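Local coordinates for importin subunit beta-1 (Saccharomyces cerevisiae, PDB 5OWU), which carries proteins into the nucleus by associating with importin alpha, which recognises the classical nuclear localization signal of the cargo, at residues 612-615 with 616-620. Sequence-based numbering, arbitrary orientation.
Sequences AFIE and DDVFY
In HEAT 14, the loop that follows helix 595-607 runs into the first turn of helix 615-629, where I614 and E615 receive the opening i to i+4 bonds from V618 and F619. V618 N donates to I614 O at 3.0 Å, nearly in line with the carbonyl. In the next bond, F619 N reaches E615 O at 2.9 Å, the donor tilted 29° from the carbonyl plane. One water bridges a backbone i to i+4 pair, donating to A612 O and accepting from D616 N at 3.1 Å; a second donates to F613 O and to D617 OD2, the latter at 2.8 Å, and so ties the carboxylate to the carbonyl rather than replacing a helical bond. D617 OD2 is also hydrogen-bonded to S574, tying the start of the helix to helix 563-586, and D616 OD1 pairs with T658 of helix 655-669, in the following repeat. On the buried side, the CD1 end of I614 meets the V618 CG2 branch at 4.0 Å, their side chains crossing at a slant, and both residues pack on L605 of helix 595-607. With chi1 at 176°, V618 turns CG1 anti to its own backbone nitrogen and leaves CG2 beside that nitrogen, 3.3 Å from I614 O. The F619 ring meets that of F640, the two planes about 50° apart, and the F619 side chain also touches T658 and A659 of helix 655-669. A leucine in place of F619 would probably lose this ring-to-ring contact with F640 and leave a gap against helix 655-669. The F619 ring also presents its edge, close to its own plane, to the carbonyl that its backbone nitrogen bonds, with CD1 lying 3.0 Å from E615 O.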
loop_
_atom_site.group_PDB
_atom_site.type_symbol
_atom_site.label_atom_id
_atom_site.label_comp_id
_atom_site.label_asym_id
_atom_site.label_seq_id
_atom_site.Cartn_x
_atom_site.Cartn_y
_atom_site.Cartn_z
ATOM N N ALA A 612 -11.182 11.691 22.824
ATOM C CA ALA A 612 -10.423 11.745 21.581
ATOM C C ALA A 612 -10.252 10.375 20.941
ATOM O O ALA A 612 -9.998 10.296 19.734
ATOM C CB ALA A 612 -9.052 12.369 21.839
ATOM N N PHE A 613 -10.390 9.296 21.715
ATOM C CA PHE A 613 -10.133 7.962 21.180
ATOM C C PHE A 613 -11.332 7.393 20.424
ATOM O O PHE A 613 -11.143 6.592 19.502
ATOM C CB PHE A 613 -9.726 7.012 22.311
ATOM C CG PHE A 613 -8.485 7.442 23.051
ATOM C CD1 PHE A 613 -8.577 8.265 24.159
ATOM C CD2 PHE A 613 -7.228 7.025 22.640
ATOM C CE1 PHE A 613 -7.446 8.666 24.843
ATOM C CE2 PHE A 613 -6.092 7.423 23.325
ATOM C CZ PHE A 613 -6.203 8.244 24.425
ATOM N N ILE A 614 -12.556 7.790 20.778
ATOM C CA ILE A 614 -13.758 7.318 20.095
ATOM C C ILE A 614 -14.516 8.427 19.374
ATOM O O ILE A 614 -15.509 8.134 18.700
ATOM C CB ILE A 614 -14.708 6.590 21.067
ATOM C CG1 ILE A 614 -15.124 7.518 22.203
ATOM C CG2 ILE A 614 -14.052 5.331 21.610
ATOM C CD1 ILE A 614 -16.428 7.120 22.840
ATOM N N GLU A 615 -14.097 9.691 19.496
ATOM C CA GLU A 615 -14.909 10.771 18.938
ATOM C C GLU A 615 -15.074 10.626 17.431
ATOM O O GLU A 615 -16.078 11.072 16.874
ATOM C CB GLU A 615 -14.309 12.140 19.279
ATOM C CG GLU A 615 -12.905 12.390 18.754
ATOM C CD GLU A 615 -12.423 13.814 19.015
ATOM O OE1 GLU A 615 -13.257 14.692 19.342
ATOM O OE2 GLU A 615 -11.205 14.054 18.892
ATOM N N ASP A 616 -14.102 10.018 16.755
ATOM C CA ASP A 616 -14.226 9.782 15.321
ATOM C C ASP A 616 -15.423 8.884 15.013
ATOM O O ASP A 616 -16.264 9.206 14.159
ATOM C CB ASP A 616 -12.928 9.165 14.799
ATOM C CG ASP A 616 -12.804 9.252 13.298
ATOM O OD1 ASP A 616 -13.051 10.346 12.746
ATOM O OD2 ASP A 616 -12.456 8.227 12.670
ATOM N N ASP A 617 -15.522 7.748 15.711
ATOM C CA ASP A 617 -16.649 6.843 15.509
ATOM C C ASP A 617 -17.965 7.465 15.969
ATOM O O ASP A 617 -19.026 7.182 15.387
ATOM C CB ASP A 617 -16.377 5.533 16.239
ATOM C CG ASP A 617 -15.132 4.835 15.719
ATOM O OD1 ASP A 617 -14.967 4.755 14.482
ATOM O OD2 ASP A 617 -14.308 4.396 16.542
ATOM N N VAL A 618 -17.918 8.324 16.991
ATOM C CA VAL A 618 -19.125 9.029 17.409
ATOM C C VAL A 618 -19.582 9.972 16.310
ATOM O O VAL A 618 -20.776 10.077 16.021
ATOM C CB VAL A 618 -18.886 9.784 18.729
ATOM C CG1 VAL A 618 -20.118 10.599 19.103
ATOM C CG2 VAL A 618 -18.536 8.814 19.850
ATOM N N PHE A 619 -18.643 10.682 15.692
ATOM C CA PHE A 619 -18.986 11.585 14.603
ATOM C C PHE A 619 -19.549 10.819 13.418
ATOM O O PHE A 619 -20.470 11.295 12.750
ATOM C CB PHE A 619 -17.756 12.388 14.185
ATOM C CG PHE A 619 -17.637 13.705 14.885
ATOM C CD1 PHE A 619 -17.356 13.765 16.238
ATOM C CD2 PHE A 619 -17.812 14.886 14.187
ATOM C CE1 PHE A 619 -17.255 14.990 16.885
ATOM C CE2 PHE A 619 -17.706 16.106 14.824
ATOM C CZ PHE A 619 -17.429 16.157 16.175
ATOM N N TYR A 620 -18.997 9.637 13.128
ATOM C CA TYR A 620 -19.561 8.803 12.069
ATOM C C TYR A 620 -21.015 8.454 12.367
ATOM O O TYR A 620 -21.875 8.506 11.474
ATOM C CB TYR A 620 -18.724 7.530 11.897
ATOM C CG TYR A 620 -17.487 7.700 11.031
ATOM C CD1 TYR A 620 -17.572 8.272 9.766
ATOM C CD2 TYR A 620 -16.235 7.287 11.477
ATOM C CE1 TYR A 620 -16.451 8.429 8.972
ATOM C CE2 TYR A 620 -15.106 7.442 10.685
ATOM C CZ TYR A 620 -15.221 8.016 9.437
ATOM O OH TYR A 620 -14.108 8.176 8.645
HETATM O O HOH W 1 -11.295 9.086 17.555
HETATM O O HOH W 2 -12.547 6.507 17.101
#